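Long-range contact in myosin-17 (Arabidopsis thaliana, PDB 7KFL), which probably moves cargo along actin filaments as a plant class XI myosin, with this globular tail serving as its cargo-binding domain: residues L299-I311 against L326-S339. Residues are numbered along the deposited sequence; the frame is centred on the assembly and turned at random.
Sequences LRHIRQAVGFLVI and LCPVLSIQQLYRIS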
loop_
_atom_site.group_PDB
_atom_site.type_symbol
_atom_site.label_atom_id
_atom_site.label_comp_id
_atom_site.label_asym_id
_atom_site.label_seq_id
_atom_site.Cartn_x
_atom_site.Cartn_y
_atom_site.Cartn_z
ATOM N N LEU A 299 -0.987 10.114 8.266
ATOM C CA LEU A 299 0.063 11.109 8.629
ATOM C C LEU A 299 -0.312 11.846 9.925
ATOM O O LEU A 299 0.387 12.827 10.258
ATOM C CB LEU A 299 0.232 12.107 7.478
ATOM C CG LEU A 299 0.741 11.537 6.155
ATOM C CD1 LEU A 299 0.731 12.607 5.076
ATOM C CD2 LEU A 299 2.140 10.959 6.302
ATOM N N ARG A 300 -1.362 11.404 10.630
ATOM C CA ARG A 300 -1.924 12.096 11.825
ATOM C C ARG A 300 -0.829 12.325 12.879
ATOM O O ARG A 300 -0.896 13.366 13.555
ATOM C CB ARG A 300 -3.122 11.327 12.398
ATOM C CG ARG A 300 -2.822 9.903 12.844
ATOM C CD ARG A 300 -4.094 9.110 13.098
ATOM N NE ARG A 300 -3.828 7.684 13.282
ATOM C CZ ARG A 300 -4.182 6.953 14.341
ATOM N NH1 ARG A 300 -4.848 7.489 15.352
ATOM N NH2 ARG A 300 -3.875 5.666 14.378
ATOM N N HIS A 301 0.139 11.407 13.013
ATOM C CA HIS A 301 1.293 11.527 13.949
ATOM C C HIS A 301 2.181 12.705 13.535
ATOM O O HIS A 301 2.332 13.643 14.341
ATOM C CB HIS A 301 2.137 10.245 13.999
ATOM C CG HIS A 301 1.483 9.081 14.667
ATOM N ND1 HIS A 301 1.715 8.770 15.994
ATOM C CD2 HIS A 301 0.644 8.134 14.196
ATOM C CE1 HIS A 301 1.031 7.692 16.316
ATOM N NE2 HIS A 301 0.363 7.283 15.229
ATOM N N ILE A 302 2.766 12.640 12.336
ATOM C CA ILE A 302 3.738 13.658 11.831
ATOM C C ILE A 302 3.041 15.022 11.756
ATOM O O ILE A 302 3.676 16.017 12.141
ATOM C CB ILE A 302 4.379 13.241 10.486
ATOM C CG1 ILE A 302 5.443 14.243 10.024
ATOM C CG2 ILE A 302 3.336 13.019 9.400
ATOM C CD1 ILE A 302 6.574 14.456 11.007
ATOM N N ARG A 303 1.783 15.062 11.302
ATOM C CA ARG A 303 0.971 16.306 11.191
ATOM C C ARG A 303 0.904 17.000 12.558
ATOM O O ARG A 303 1.221 18.207 12.625
ATOM C CB ARG A 303 -0.434 15.988 10.667
ATOM C CG ARG A 303 -0.485 15.705 9.172
ATOM C CD ARG A 303 -1.748 14.975 8.758
ATOM N NE ARG A 303 -2.954 15.704 9.126
ATOM C CZ ARG A 303 -4.187 15.204 9.103
ATOM N NH1 ARG A 303 -4.403 13.954 8.724
ATOM N NH2 ARG A 303 -5.207 15.963 9.462
ATOM N N GLN A 304 0.524 16.254 13.599
ATOM C CA GLN A 304 0.341 16.760 14.987
ATOM C C GLN A 304 1.699 17.162 15.576
ATOM O O GLN A 304 1.772 18.245 16.189
ATOM C CB GLN A 304 -0.364 15.708 15.846
ATOM C CG GLN A 304 -1.855 15.601 15.552
ATOM C CD GLN A 304 -2.524 14.452 16.266
ATOM O OE1 GLN A 304 -2.107 14.034 17.344
ATOM N NE2 GLN A 304 -3.589 13.937 15.672
ATOM N N ALA A 305 2.727 16.324 15.392
ATOM C CA ALA A 305 4.121 16.565 15.837
ATOM C C ALA A 305 4.655 17.860 15.212
ATOM O O ALA A 305 5.263 18.663 15.940
ATOM C CB ALA A 305 4.991 15.389 15.473
ATOM N N VAL A 306 4.441 18.046 13.906
ATOM C CA VAL A 306 4.808 19.286 13.159
ATOM C C VAL A 306 3.964 20.450 13.693
ATOM O O VAL A 306 4.520 21.552 13.861
ATOM C CB VAL A 306 4.635 19.093 11.641
ATOM C CG1 VAL A 306 4.581 20.412 10.886
ATOM C CG2 VAL A 306 5.730 18.207 11.077
ATOM N N GLY A 307 2.673 20.207 13.944
ATOM C CA GLY A 307 1.750 21.172 14.573
ATOM C C GLY A 307 2.306 21.704 15.884
ATOM O O GLY A 307 2.143 22.914 16.147
ATOM N N PHE A 308 2.944 20.835 16.676
ATOM C CA PHE A 308 3.608 21.186 17.960
ATOM C C PHE A 308 4.841 22.054 17.678
ATOM O O PHE A 308 4.935 23.142 18.268
ATOM C CB PHE A 308 3.982 19.930 18.752
ATOM C CG PHE A 308 4.748 20.201 20.023
ATOM C CD1 PHE A 308 4.091 20.609 21.174
ATOM C CD2 PHE A 308 6.128 20.057 20.066
ATOM C CE1 PHE A 308 4.797 20.862 22.342
ATOM C CE2 PHE A 308 6.832 20.314 21.233
ATOM C CZ PHE A 308 6.165 20.715 22.368
ATOM N N LEU A 309 5.741 21.592 16.801
ATOM C CA LEU A 309 7.059 22.234 16.522
ATOM C C LEU A 309 6.884 23.697 16.089
ATOM O O LEU A 309 7.791 24.498 16.389
ATOM C CB LEU A 309 7.802 21.439 15.442
ATOM C CG LEU A 309 8.408 20.106 15.881
ATOM C CD1 LEU A 309 8.967 19.353 14.685
ATOM C CD2 LEU A 309 9.494 20.300 16.930
ATOM N N VAL A 310 5.782 24.034 15.407
ATOM C CA VAL A 310 5.564 25.377 14.783
ATOM C C VAL A 310 4.672 26.259 15.670
ATOM O O VAL A 310 4.546 27.454 15.338
ATOM C CB VAL A 310 4.973 25.270 13.362
ATOM C CG1 VAL A 310 5.849 24.424 12.449
ATOM C CG2 VAL A 310 3.537 24.761 13.363
ATOM N N ILE A 311 4.058 25.715 16.728
ATOM C CA ILE A 311 3.104 26.479 17.589
ATOM C C ILE A 311 3.887 27.587 18.304
ATOM O O ILE A 311 5.031 27.325 18.727
ATOM C CB ILE A 311 2.340 25.568 18.576
ATOM C CG1 ILE A 311 0.994 26.178 18.977
ATOM C CG2 ILE A 311 3.180 25.231 19.800
ATOM C CD1 ILE A 311 -0.062 26.122 17.895
ATOM N N LEU A 326 -3.838 19.624 20.655
ATOM C CA LEU A 326 -2.754 19.731 19.637
ATOM C C LEU A 326 -2.313 18.345 19.148
ATOM O O LEU A 326 -2.295 18.149 17.918
ATOM C CB LEU A 326 -1.570 20.502 20.232
ATOM C CG LEU A 326 -1.643 22.024 20.103
ATOM C CD1 LEU A 326 -0.597 22.693 20.981
ATOM C CD2 LEU A 326 -1.476 22.462 18.654
ATOM N N CYS A 327 -1.950 17.433 20.058
ATOM C CA CYS A 327 -1.304 16.130 19.734
ATOM C C CYS A 327 -2.020 14.965 20.419
ATOM O O CYS A 327 -1.390 14.186 21.130
ATOM C CB CYS A 327 0.165 16.151 20.143
ATOM S SG CYS A 327 1.081 17.564 19.475
ATOM N N PRO A 328 -3.343 14.775 20.193
ATOM C CA PRO A 328 -4.098 13.713 20.864
ATOM C C PRO A 328 -3.682 12.273 20.514
ATOM O O PRO A 328 -4.038 11.384 21.263
ATOM C CB PRO A 328 -5.548 13.962 20.413
ATOM C CG PRO A 328 -5.412 14.709 19.106
ATOM C CD PRO A 328 -4.187 15.577 19.294
ATOM N N VAL A 329 -2.955 12.073 19.410
ATOM C CA VAL A 329 -2.511 10.732 18.921
ATOM C C VAL A 329 -1.129 10.400 19.503
ATOM O O VAL A 329 -0.821 9.196 19.616
ATOM C CB VAL A 329 -2.520 10.670 17.380
ATOM C CG1 VAL A 329 -1.692 9.514 16.835
ATOM C CG2 VAL A 329 -3.940 10.605 16.839
ATOM N N LEU A 330 -0.330 11.411 19.857
ATOM C CA LEU A 330 1.048 11.225 20.392
ATOM C C LEU A 330 0.981 10.728 21.839
ATOM O O LEU A 330 0.132 11.229 22.600
ATOM C CB LEU A 330 1.833 12.539 20.306
ATOM C CG LEU A 330 2.645 12.739 19.028
ATOM C CD1 LEU A 330 1.734 12.916 17.823
ATOM C CD2 LEU A 330 3.584 13.927 19.165
ATOM N N SER A 331 1.859 9.784 22.194
ATOM C CA SER A 331 2.054 9.271 23.574
ATOM C C SER A 331 2.858 10.290 24.391
ATOM O O SER A 331 3.506 11.168 23.779
ATOM C CB SER A 331 2.743 7.932 23.560
ATOM O OG SER A 331 4.122 8.080 23.259
ATOM N N ILE A 332 2.827 10.162 25.720
ATOM C CA ILE A 332 3.589 11.030 26.666
ATOM C C ILE A 332 5.088 10.866 26.384
ATOM O O ILE A 332 5.791 11.892 26.365
ATOM C CB ILE A 332 3.234 10.707 28.132
ATOM C CG1 ILE A 332 1.779 11.056 28.464
ATOM C CG2 ILE A 332 4.207 11.383 29.089
ATOM C CD1 ILE A 332 1.461 12.540 28.431
ATOM N N GLN A 333 5.553 9.631 26.171
ATOM C CA GLN A 333 6.995 9.314 25.967
ATOM C C GLN A 333 7.492 9.993 24.682
ATOM O O GLN A 333 8.676 10.393 24.652
ATOM C CB GLN A 333 7.244 7.801 25.913
ATOM C CG GLN A 333 8.525 7.376 26.622
ATOM C CD GLN A 333 9.393 6.445 25.808
ATOM O OE1 GLN A 333 8.989 5.340 25.447
ATOM N NE2 GLN A 333 10.613 6.878 25.527
ATOM N N GLN A 334 6.624 10.118 23.671
ATOM C CA GLN A 334 6.927 10.789 22.376
ATOM C C GLN A 334 7.044 12.300 22.603
ATOM O O GLN A 334 8.079 12.874 22.207
ATOM C CB GLN A 334 5.847 10.483 21.336
ATOM C CG GLN A 334 5.913 9.067 20.781
ATOM C CD GLN A 334 4.654 8.667 20.051
ATOM O OE1 GLN A 334 3.640 9.363 20.095
ATOM N NE2 GLN A 334 4.705 7.529 19.377
ATOM N N LEU A 335 6.018 12.911 23.208
ATOM C CA LEU A 335 5.959 14.368 23.510
ATOM C C LEU A 335 7.201 14.782 24.303
ATOM O O LEU A 335 7.805 15.809 23.946
ATOM C CB LEU A 335 4.687 14.681 24.303
ATOM C CG LEU A 335 3.382 14.629 23.510
ATOM C CD1 LEU A 335 2.185 14.728 24.441
ATOM C CD2 LEU A 335 3.333 15.730 22.463
ATOM N N TYR A 336 7.556 14.016 25.338
ATOM C CA TYR A 336 8.697 14.301 26.248
ATOM C C TYR A 336 9.983 14.441 25.424
ATOM O O TYR A 336 10.674 15.463 25.581
ATOM C CB TYR A 336 8.829 13.217 27.322
ATOM C CG TYR A 336 10.035 13.375 28.213
ATOM C CD1 TYR A 336 10.025 14.257 29.282
ATOM C CD2 TYR A 336 11.196 12.654 27.980
ATOM C CE1 TYR A 336 11.132 14.414 30.100
ATOM C CE2 TYR A 336 12.313 12.799 28.787
ATOM C CZ TYR A 336 12.282 13.682 29.852
ATOM O OH TYR A 336 13.379 13.829 30.652
ATOM N N ARG A 337 10.283 13.452 24.577
ATOM C CA ARG A 337 11.475 13.445 23.685
ATOM C C ARG A 337 11.471 14.718 22.830
ATOM O O ARG A 337 12.484 15.443 22.842
ATOM C CB ARG A 337 11.489 12.181 22.816
ATOM C CG ARG A 337 12.560 12.161 21.734
ATOM C CD ARG A 337 13.963 12.330 22.284
ATOM N NE ARG A 337 14.328 11.236 23.175
ATOM C CZ ARG A 337 14.933 10.107 22.807
ATOM N NH1 ARG A 337 15.252 9.886 21.541
ATOM N NH2 ARG A 337 15.210 9.188 23.715
ATOM N N ILE A 338 10.362 14.981 22.131
ATOM C CA ILE A 338 10.186 16.163 21.234
ATOM C C ILE A 338 10.379 17.440 22.062
ATOM O O ILE A 338 11.119 18.327 21.602
ATOM C CB ILE A 338 8.817 16.121 20.518
ATOM C CG1 ILE A 338 8.742 14.962 19.520
ATOM C CG2 ILE A 338 8.507 17.450 19.844
ATOM C CD1 ILE A 338 7.345 14.666 19.015
ATOM N N SER A 339 9.752 17.515 23.240
ATOM C CA SER A 339 9.761 18.690 24.153
ATOM C C SER A 339 11.173 18.964 24.691
ATOM O O SER A 339 11.549 20.147 24.770
ATOM C CB SER A 339 8.779 18.500 25.284
ATOM O OG SER A 339 7.445 18.472 24.795
#
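Gln304 reaches from helix 300-309 to the linker ahead of helix 332-341 and makes the one hydrogen bond across this contact: Val329 N donates to Gln304 OE1 at 3.0 Å. The N-H...O angle of 161° and an approach in the carbonyl plane, on a lone pair, mark it as well formed. With CG beside the backbone N and the chain extended beyond it, the amide crosses the Pro328 ring at a slant, with Pro328 CD 3.2 Å from Gln304 OE1. Shortening Gln304 to an alanine is likely to leave Val329 N without this mate and open a gap beside Pro328.

Val329 also makes a CH-pi contact: its CG1 sits 3.4 Å from the His301 ring centroid, 15° off the ring normal. Its other methyl, CG2, packs 3.6 Å from Arg300 NH1.

Apolar packing continues deeper. Ile338 CG2 meets Phe308 CD2 at 3.5 Å, the two side chains running antiparallel as they pass. Phe308 CB touches Cys327 SG, and Ala305 CB lies near both Leu330 CD2 and Ile338 CD1. At the far end, Ile311 CD1 meets Leu326 CD2 at 4.0 Å.

Ser339 OG, which donates to Leu335 O, lies 3.5 Å from Phe308 CZ. A capping box between Ser331 and Gln334 starts the second helix. The helix axes stay 11.4 Å apart at -38°, too far for intimate backbone packing, and the linker 327-330 fills much of the interface. Helix 236-260 packs against His301 and Ala305, placing the two helices and this linker in the DIL domain characteristic of class V and XI myosin globular tails.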